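Local coordinates for protein eukaryotic translation initiation factor 5A-2 (Arabidopsis thaliana, PDB 3HKS) that promotes translation elongation and termination, binding between the exit and peptidyl sites of stalled ribosomes so that polyproline-containing and other difficult sequences can be translated, at residues E51-K56 with K64-A69; I70-A75 with M149-E154; K142-S147 with C158-V163. One frame throughout, in Å; residues are numbered along the deposited sequence.

Contact 1: E51-K56 with K64-A69; sequences EVSTSK and KCHFVA
Glu51 to Ser55 and Lys64 to Ala69 run antiparallel, their axes 4.5 Å apart at closest approach and their directions 155° apart. Glu51–Val68, Ser53–His66 and Ser55–Lys64 are hydrogen-bonded pairs, each closed by two backbone bonds; Val52–Phe67 and Thr54–Cys65 are the non-hydrogen-bonded pairs between them. His66 N to Ser53 O is a short bond of 2.6 Å. These are the two strands of a beta hairpin in the N-terminal, SH3-like domain, and the connection between them carries Lys59, by similarity the site of hypusine modification. On the face of Ser53, Ser55 and His66, the imidazole is met at its edge by the hydroxyl of Ser55, whose OG lies 2.6 Å from His66 NE2 in a hydrogen bond. His66 CG stands beside its own backbone N (chi1 -56°), which lets the ring reach along the sheet toward Ser55. A water bridges Ser53 OG and the carbonyl oxygen of His66. Further along this face Glu51 and Val68 lie side by side, with Glu51 CB 3.8 Å from Val68 CB. On the other face Val52 runs alongside Phe67, and Val52 CG1 comes to 4.1 Å from Phe67 CE1. Phe67 also packs on Ile40 and Val82 of the flanking strands.

Contact 2: I70-A75 with M149-E154; sequences IDIFTA and MSSMGE
The Phe73 ring is inserted between the side chains of Ile72 and Glu154, with a different group at each face. Glu154 CG lies over one face, 4.0 Å from the ring centroid and 15° off its normal, a CH-pi contact; Ile72 CG1 sits against the opposite face, offset toward the rim. The Glu154 and Phe73 side chains run antiparallel along each other, the carboxylate turned only 17° from the plane of the ring. At the ring edge, Phe73 CE1 approaches Met149 O at 3.7 Å. The Met149 chain is extended as far as SD and then bends (chi3 65°), bringing CE to 3.8 Å from both Ile72 CD1 and Phe73 CE1. Ile72 CD1 also reaches Ser151 CB at 3.8 Å. Asp71 OD1 fixes the loop carrying the ring: it accepts from Phe73 N, 2.9 Å away, in an Asx turn, and from Thr74 N as well. Across the contact, Ser151 to Glu154 form a type I' beta turn, the tight connection of a hairpin. The loop belongs to the SH3-like domain and the turn to the OB-fold domain, so the contact lies at their interface. Arg45 of strand 45-55 pairs with both Asp71 and Glu154, while Val93 of strand 87-103 packs on Ile72 and Ser151.

Contact 3: K142-S147 with C158-V163; sequences KDIVVS and CAVKEV
Cys158 N donates to Ser147 O at 2.9 Å where strand 154-163 runs back along strand 142-151 in an antiparallel beta hairpin of the C-terminal OB-fold domain, the segment directions 149° apart. Cys158 SG lies alongside Ser147 CB. Ala159 pairs with Ser147: its carbonyl oxygen accepts Ser147 N from well above the carbonyl plane, while Ala159 CB packs on the serine side chain, whose hydroxyl is hydrogen-bonded to Asp97 of strand 87-103. Val160 points to the other face, where Val160 CG1 meets Ile144 CG2 at 3.7 Å; Leu130, Gln133 and Met134 of helix 128-139 also touch this valine, so the hairpin packs against the helix here. Lys161 returns to the face of Val145 and is bonded to it twice through the backbone, its O receiving Val145 N at 2.8 Å in a nearly straight bond (171°). Its outstretched aliphatic chain runs beside Val145, with Lys161 CE 4.0 Å from Val145 CG1. Glu162 offers CB to Ile144 CD1, 3.6 Å away, and its carboxylate forms a salt bridge: Lys142 NZ reaches the syn side of Glu162 OE2 at 2.9 Å, 19° out of the carboxylate plane. Val163 N binds Asp143 O, and Val163 CG2 meets Val145 CG2 at 3.8 Å, the two side chains crossing at about a right angle.

In the fold
From the N terminus, contact 1 comes first and closes the short connection between strands 45-55 and 64-71, the loop that carries Lys59. Strand 64-71 then runs directly into contact 2, which closes a much longer excursion of 73 residues, including helix 128-139, by bringing the loop that follows that strand to the end of strand 142-151 and the turn after it. Contact 3 closes the hairpin of strands 142-151 and 154-163, and its segments alternate with those of contact 2, so the two cross; they touch where Met149 packs near Cys158. Contacts 1 and 3 lie on opposite sides of the chain's centre, their own centres about 38 Å apart, one in each domain, and contact 2 joins the domains between them.

Contact 1: E51-K56 with K64-A69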
loop_
_atom_site.group_PDB
_atom_site.type_symbol
_atom_site.label_atom_id
_atom_site.label_comp_id
_atom_site.label_asym_id
_atom_site.label_seq_id
_atom_site.Cartn_x
_atom_site.Cartn_y
_atom_site.Cartn_z
ATOM N N GLU A 51 6.214 -14.506 6.288
ATOM C CA GLU A 51 6.918 -15.777 6.497
ATOM C C GLU A 51 7.281 -16.434 5.160
ATOM O O GLU A 51 6.446 -16.522 4.260
ATOM C CB GLU A 51 6.063 -16.744 7.345
ATOM C CG GLU A 51 5.635 -16.187 8.730
ATOM C CD GLU A 51 4.571 -17.034 9.448
ATOM O OE1 GLU A 51 3.657 -16.441 10.082
ATOM O OE2 GLU A 51 4.656 -18.287 9.390
ATOM N N VAL A 52 8.527 -16.885 5.037
ATOM C CA VAL A 52 8.953 -17.708 3.903
ATOM C C VAL A 52 9.584 -18.985 4.428
ATOM O O VAL A 52 10.501 -18.932 5.256
ATOM C CB VAL A 52 10.036 -17.011 3.024
ATOM C CG1 VAL A 52 10.355 -17.867 1.787
ATOM C CG2 VAL A 52 9.609 -15.600 2.616
ATOM N N SER A 53 9.102 -20.130 3.939
ATOM C CA SER A 53 9.806 -21.399 4.151
ATOM C C SER A 53 9.916 -22.229 2.861
ATOM O O SER A 53 9.171 -22.015 1.898
ATOM C CB SER A 53 9.179 -22.210 5.294
ATOM O OG SER A 53 7.848 -22.582 5.011
ATOM N N THR A 54 10.858 -23.161 2.837
ATOM C CA THR A 54 11.065 -23.992 1.652
ATOM C C THR A 54 10.903 -25.461 1.998
ATOM O O THR A 54 11.081 -25.852 3.156
ATOM C CB THR A 54 12.456 -23.760 1.012
ATOM O OG1 THR A 54 13.468 -23.976 1.991
ATOM C CG2 THR A 54 12.585 -22.330 0.460
ATOM N N SER A 55 10.540 -26.257 0.992
ATOM C CA SER A 55 10.517 -27.718 1.109
ATOM C C SER A 55 10.985 -28.345 -0.199
ATOM O O SER A 55 10.887 -27.738 -1.271
ATOM C CB SER A 55 9.121 -28.247 1.504
ATOM O OG SER A 55 8.149 -27.992 0.508
ATOM N N LYS A 56 11.506 -29.561 -0.109
ATOM C CA LYS A 56 12.003 -30.240 -1.285
ATOM C C LYS A 56 11.630 -31.728 -1.278
ATOM O O LYS A 56 11.751 -32.410 -0.247
ATOM C CB LYS A 56 13.506 -30.028 -1.373
ATOM C CG LYS A 56 14.226 -30.736 -2.516
ATOM C CD LYS A 56 15.741 -30.525 -2.385
ATOM C CE LYS A 56 16.117 -29.132 -2.860
ATOM N NZ LYS A 56 17.586 -28.879 -2.826
ATOM N N LYS A 64 10.398 -25.744 -3.168
ATOM C CA LYS A 64 9.164 -25.003 -3.265
ATOM C C LYS A 64 9.228 -23.955 -2.180
ATOM O O LYS A 64 9.773 -24.207 -1.097
ATOM C CB LYS A 64 7.943 -25.923 -3.060
ATOM C CG LYS A 64 7.787 -26.947 -4.171
ATOM C CD LYS A 64 7.006 -28.175 -3.772
ATOM C CE LYS A 64 7.848 -29.157 -3.001
ATOM N NZ LYS A 64 7.688 -30.508 -3.578
ATOM N N CYS A 65 8.694 -22.776 -2.480
ATOM C CA CYS A 65 8.599 -21.685 -1.506
ATOM C C CYS A 65 7.184 -21.606 -0.972
ATOM O O CYS A 65 6.227 -21.558 -1.741
ATOM C CB CYS A 65 8.993 -20.358 -2.141
ATOM S SG CYS A 65 10.681 -20.317 -2.715
ATOM N N HIS A 66 7.070 -21.607 0.355
ATOM C CA HIS A 66 5.788 -21.539 1.037
ATOM C C HIS A 66 5.655 -20.133 1.620
ATOM O O HIS A 66 6.420 -19.750 2.501
ATOM C CB HIS A 66 5.721 -22.598 2.162
ATOM C CG HIS A 66 5.974 -24.003 1.699
ATOM N ND1 HIS A 66 5.106 -25.042 1.960
ATOM C CD2 HIS A 66 6.990 -24.539 0.977
ATOM C CE1 HIS A 66 5.576 -26.154 1.421
ATOM N NE2 HIS A 66 6.716 -25.875 0.816
ATOM N N PHE A 67 4.686 -19.371 1.129
ATOM C CA PHE A 67 4.511 -17.976 1.562
ATOM C C PHE A 67 3.350 -17.788 2.520
ATOM O O PHE A 67 2.254 -18.311 2.294
ATOM C CB PHE A 67 4.307 -17.049 0.354
ATOM C CG PHE A 67 5.479 -17.016 -0.575
ATOM C CD1 PHE A 67 6.681 -16.461 -0.176
ATOM C CD2 PHE A 67 5.387 -17.561 -1.847
ATOM C CE1 PHE A 67 7.777 -16.444 -1.030
ATOM C CE2 PHE A 67 6.481 -17.538 -2.715
ATOM C CZ PHE A 67 7.670 -16.982 -2.305
ATOM N N VAL A 68 3.593 -17.022 3.580
ATOM C CA VAL A 68 2.500 -16.425 4.362
ATOM C C VAL A 68 2.613 -14.907 4.181
ATOM O O VAL A 68 3.680 -14.335 4.380
ATOM C CB VAL A 68 2.543 -16.821 5.876
ATOM C CG1 VAL A 68 1.332 -16.263 6.619
ATOM C CG2 VAL A 68 2.600 -18.345 6.041
ATOM N N ALA A 69 1.516 -14.265 3.796
ATOM C CA ALA A 69 1.551 -12.840 3.482
ATOM C C ALA A 69 0.295 -12.115 3.961
ATOM O O ALA A 69 -0.757 -12.732 4.114
ATOM C CB ALA A 69 1.775 -12.629 1.962
HETATM O O HOH W 1 5.689 -20.344 5.313
#

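Contact 2: I70-A75 with M149-E154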
loop_
_atom_site.group_PDB
_atom_site.type_symbol
_atom_site.label_atom_id
_atom_site.label_comp_id
_atom_site.label_asym_id
_atom_site.label_seq_id
_atom_site.Cartn_x
_atom_site.Cartn_y
_atom_site.Cartn_z
ATOM N N ILE A 70 0.399 -10.808 4.197
ATOM C CA ILE A 70 -0.735 -10.033 4.736
ATOM C C ILE A 70 -1.220 -8.977 3.739
ATOM O O ILE A 70 -0.447 -8.108 3.321
ATOM C CB ILE A 70 -0.376 -9.365 6.109
ATOM C CG1 ILE A 70 0.151 -10.403 7.122
ATOM C CG2 ILE A 70 -1.568 -8.551 6.674
ATOM C CD1 ILE A 70 -0.847 -11.443 7.576
ATOM N N ASP A 71 -2.491 -9.066 3.349
ATOM C CA ASP A 71 -3.100 -8.085 2.445
ATOM C C ASP A 71 -2.848 -6.671 2.990
ATOM O O ASP A 71 -3.215 -6.379 4.134
ATOM C CB ASP A 71 -4.595 -8.359 2.324
ATOM C CG ASP A 71 -5.270 -7.499 1.284
ATOM O OD1 ASP A 71 -5.048 -6.265 1.258
ATOM O OD2 ASP A 71 -6.055 -8.061 0.493
ATOM N N ILE A 72 -2.208 -5.812 2.188
ATOM C CA ILE A 72 -1.755 -4.492 2.680
ATOM C C ILE A 72 -2.874 -3.467 2.941
ATOM O O ILE A 72 -2.648 -2.459 3.606
ATOM C CB ILE A 72 -0.609 -3.867 1.814
ATOM C CG1 ILE A 72 -1.133 -3.322 0.483
ATOM C CG2 ILE A 72 0.560 -4.869 1.637
ATOM C CD1 ILE A 72 -0.081 -2.524 -0.326
ATOM N N PHE A 73 -4.071 -3.742 2.424
ATOM C CA PHE A 73 -5.233 -2.881 2.643
ATOM C C PHE A 73 -6.243 -3.487 3.623
ATOM O O PHE A 73 -6.832 -2.762 4.420
ATOM C CB PHE A 73 -5.931 -2.548 1.319
ATOM C CG PHE A 73 -5.071 -1.774 0.357
ATOM C CD1 PHE A 73 -4.709 -0.457 0.631
ATOM C CD2 PHE A 73 -4.618 -2.362 -0.818
ATOM C CE1 PHE A 73 -3.914 0.256 -0.247
ATOM C CE2 PHE A 73 -3.824 -1.652 -1.707
ATOM C CZ PHE A 73 -3.472 -0.344 -1.423
ATOM N N THR A 74 -6.438 -4.806 3.567
ATOM C CA THR A 74 -7.476 -5.467 4.367
ATOM C C THR A 74 -6.919 -6.176 5.600
ATOM O O THR A 74 -7.680 -6.549 6.505
ATOM C CB THR A 74 -8.329 -6.457 3.542
ATOM O OG1 THR A 74 -7.578 -7.648 3.285
ATOM C CG2 THR A 74 -8.789 -5.838 2.219
ATOM N N ALA A 75 -5.595 -6.350 5.633
ATOM C CA ALA A 75 -4.915 -7.040 6.737
ATOM C C ALA A 75 -5.248 -8.539 6.844
ATOM O O ALA A 75 -4.863 -9.201 7.814
ATOM C CB ALA A 75 -5.171 -6.322 8.081
ATOM N N MET A 149 -0.863 5.333 0.456
ATOM C CA MET A 149 -0.301 4.047 0.034
ATOM C C MET A 149 -1.073 3.524 -1.171
ATOM O O MET A 149 -2.293 3.448 -1.143
ATOM C CB MET A 149 -0.311 3.031 1.175
ATOM C CG MET A 149 0.593 1.793 0.904
ATOM S SD MET A 149 0.606 0.640 2.289
ATOM C CE MET A 149 -1.083 0.084 2.321
ATOM N N SER A 150 -0.360 3.198 -2.240
ATOM C CA SER A 150 -1.012 2.735 -3.465
ATOM C C SER A 150 -0.402 1.444 -4.014
ATOM O O SER A 150 0.815 1.262 -4.020
ATOM C CB SER A 150 -0.996 3.827 -4.534
ATOM O OG SER A 150 0.327 4.098 -4.937
ATOM N N SER A 151 -1.273 0.553 -4.471
ATOM C CA SER A 151 -0.857 -0.701 -5.091
ATOM C C SER A 151 -2.023 -1.256 -5.882
ATOM O O SER A 151 -3.144 -1.309 -5.378
ATOM C CB SER A 151 -0.414 -1.716 -4.028
ATOM O OG SER A 151 0.301 -2.793 -4.597
ATOM N N MET A 152 -1.744 -1.638 -7.130
ATOM C CA MET A 152 -2.691 -2.357 -7.983
ATOM C C MET A 152 -4.008 -1.603 -8.217
ATOM O O MET A 152 -5.092 -2.193 -8.206
ATOM C CB MET A 152 -2.914 -3.776 -7.436
ATOM C CG MET A 152 -1.630 -4.628 -7.477
ATOM S SD MET A 152 -1.874 -6.339 -7.005
ATOM C CE MET A 152 -2.603 -7.050 -8.479
ATOM N N GLY A 153 -3.894 -0.292 -8.428
ATOM C CA GLY A 153 -5.057 0.578 -8.664
ATOM C C GLY A 153 -5.893 0.921 -7.434
ATOM O O GLY A 153 -7.017 1.428 -7.552
ATOM N N GLU A 154 -5.346 0.642 -6.257
ATOM C CA GLU A 154 -6.059 0.813 -5.001
ATOM C C GLU A 154 -5.217 1.683 -4.085
ATOM O O GLU A 154 -4.003 1.555 -4.041
ATOM C CB GLU A 154 -6.337 -0.548 -4.369
ATOM C CG GLU A 154 -7.252 -0.513 -3.145
ATOM C CD GLU A 154 -7.841 -1.884 -2.803
ATOM O OE1 GLU A 154 -7.975 -2.739 -3.715
ATOM O OE2 GLU A 154 -8.181 -2.096 -1.617
#

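Contact 3: K142-S147 with C158-V163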
loop_
_atom_site.group_PDB
_atom_site.type_symbol
_atom_site.label_atom_id
_atom_site.label_comp_id
_atom_site.label_asym_id
_atom_site.label_seq_id
_atom_site.Cartn_x
_atom_site.Cartn_y
_atom_site.Cartn_z
ATOM N N LYS A 142 -4.141 24.994 8.608
ATOM C CA LYS A 142 -2.820 24.413 8.760
ATOM C C LYS A 142 -2.328 23.762 7.484
ATOM O O LYS A 142 -3.121 23.384 6.625
ATOM C CB LYS A 142 -2.816 23.405 9.913
ATOM C CG LYS A 142 -3.243 24.041 11.221
ATOM C CD LYS A 142 -2.331 23.663 12.345
ATOM C CE LYS A 142 -2.684 24.421 13.615
ATOM N NZ LYS A 142 -2.638 23.475 14.761
ATOM N N ASP A 143 -1.006 23.668 7.365
ATOM C CA ASP A 143 -0.369 22.927 6.288
ATOM C C ASP A 143 -0.430 21.448 6.651
ATOM O O ASP A 143 0.282 20.986 7.548
ATOM C CB ASP A 143 1.084 23.387 6.104
ATOM C CG ASP A 143 1.189 24.826 5.615
ATOM O OD1 ASP A 143 0.273 25.285 4.904
ATOM O OD2 ASP A 143 2.198 25.497 5.937
ATOM N N ILE A 144 -1.318 20.723 5.977
ATOM C CA ILE A 144 -1.534 19.305 6.265
ATOM C C ILE A 144 -0.961 18.465 5.141
ATOM O O ILE A 144 -1.245 18.707 3.967
ATOM C CB ILE A 144 -3.042 18.983 6.503
ATOM C CG1 ILE A 144 -3.610 19.744 7.723
ATOM C CG2 ILE A 144 -3.289 17.469 6.615
ATOM C CD1 ILE A 144 -3.109 19.247 9.121
ATOM N N VAL A 145 -0.133 17.494 5.518
ATOM C CA VAL A 145 0.486 16.551 4.584
ATOM C C VAL A 145 -0.147 15.179 4.783
ATOM O O VAL A 145 -0.224 14.674 5.898
ATOM C CB VAL A 145 2.040 16.488 4.744
ATOM C CG1 VAL A 145 2.656 15.494 3.760
ATOM C CG2 VAL A 145 2.648 17.854 4.516
ATOM N N VAL A 146 -0.586 14.586 3.682
ATOM C CA VAL A 146 -1.325 13.329 3.685
ATOM C C VAL A 146 -0.481 12.285 2.958
ATOM O O VAL A 146 -0.074 12.508 1.812
ATOM C CB VAL A 146 -2.708 13.509 2.964
ATOM C CG1 VAL A 146 -3.472 12.197 2.863
ATOM C CG2 VAL A 146 -3.552 14.567 3.674
ATOM N N SER A 147 -0.200 11.168 3.633
ATOM C CA SER A 147 0.503 10.034 3.017
ATOM C C SER A 147 -0.491 9.055 2.402
ATOM O O SER A 147 -1.455 8.662 3.045
ATOM C CB SER A 147 1.373 9.298 4.040
ATOM O OG SER A 147 2.249 10.192 4.710
ATOM N N CYS A 158 -2.981 6.777 4.660
ATOM C CA CYS A 158 -2.406 5.956 5.727
ATOM C C CYS A 158 -1.706 6.766 6.837
ATOM O O CYS A 158 -1.394 6.220 7.896
ATOM C CB CYS A 158 -1.441 4.907 5.120
ATOM S SG CYS A 158 0.043 5.650 4.334
ATOM N N ALA A 159 -1.464 8.054 6.604
ATOM C CA ALA A 159 -0.912 8.944 7.637
ATOM C C ALA A 159 -1.288 10.402 7.388
ATOM O O ALA A 159 -1.542 10.795 6.258
ATOM C CB ALA A 159 0.604 8.798 7.738
ATOM N N VAL A 160 -1.327 11.191 8.460
ATOM C CA VAL A 160 -1.640 12.613 8.392
ATOM C C VAL A 160 -0.743 13.361 9.372
ATOM O O VAL A 160 -0.634 12.971 10.526
ATOM C CB VAL A 160 -3.135 12.896 8.729
ATOM C CG1 VAL A 160 -3.431 14.420 8.732
ATOM C CG2 VAL A 160 -4.066 12.167 7.760
ATOM N N LYS A 161 -0.119 14.443 8.918
ATOM C CA LYS A 161 0.642 15.327 9.811
ATOM C C LYS A 161 0.454 16.796 9.438
ATOM O O LYS A 161 0.211 17.123 8.275
ATOM C CB LYS A 161 2.132 14.979 9.796
ATOM C CG LYS A 161 2.793 15.162 8.439
ATOM C CD LYS A 161 4.286 14.820 8.455
ATOM C CE LYS A 161 4.815 14.675 7.024
ATOM N NZ LYS A 161 6.295 14.871 6.925
ATOM N N GLU A 162 0.567 17.677 10.429
ATOM C CA GLU A 162 0.656 19.110 10.148
ATOM C C GLU A 162 2.099 19.582 10.139
ATOM O O GLU A 162 2.912 19.138 10.951
ATOM C CB GLU A 162 -0.205 19.938 11.099
ATOM C CG GLU A 162 0.095 19.769 12.562
ATOM C CD GLU A 162 -0.274 21.006 13.347
ATOM O OE1 GLU A 162 0.484 22.001 13.269
ATOM O OE2 GLU A 162 -1.323 20.980 14.027
ATOM N N VAL A 163 2.433 20.460 9.199
ATOM C CA VAL A 163 3.817 20.914 9.070
ATOM C C VAL A 163 3.988 22.431 9.239
ATOM O O VAL A 163 5.088 22.960 9.047
ATOM C CB VAL A 163 4.509 20.401 7.759
ATOM C CG1 VAL A 163 4.623 18.871 7.754
ATOM C CG2 VAL A 163 3.796 20.897 6.518
#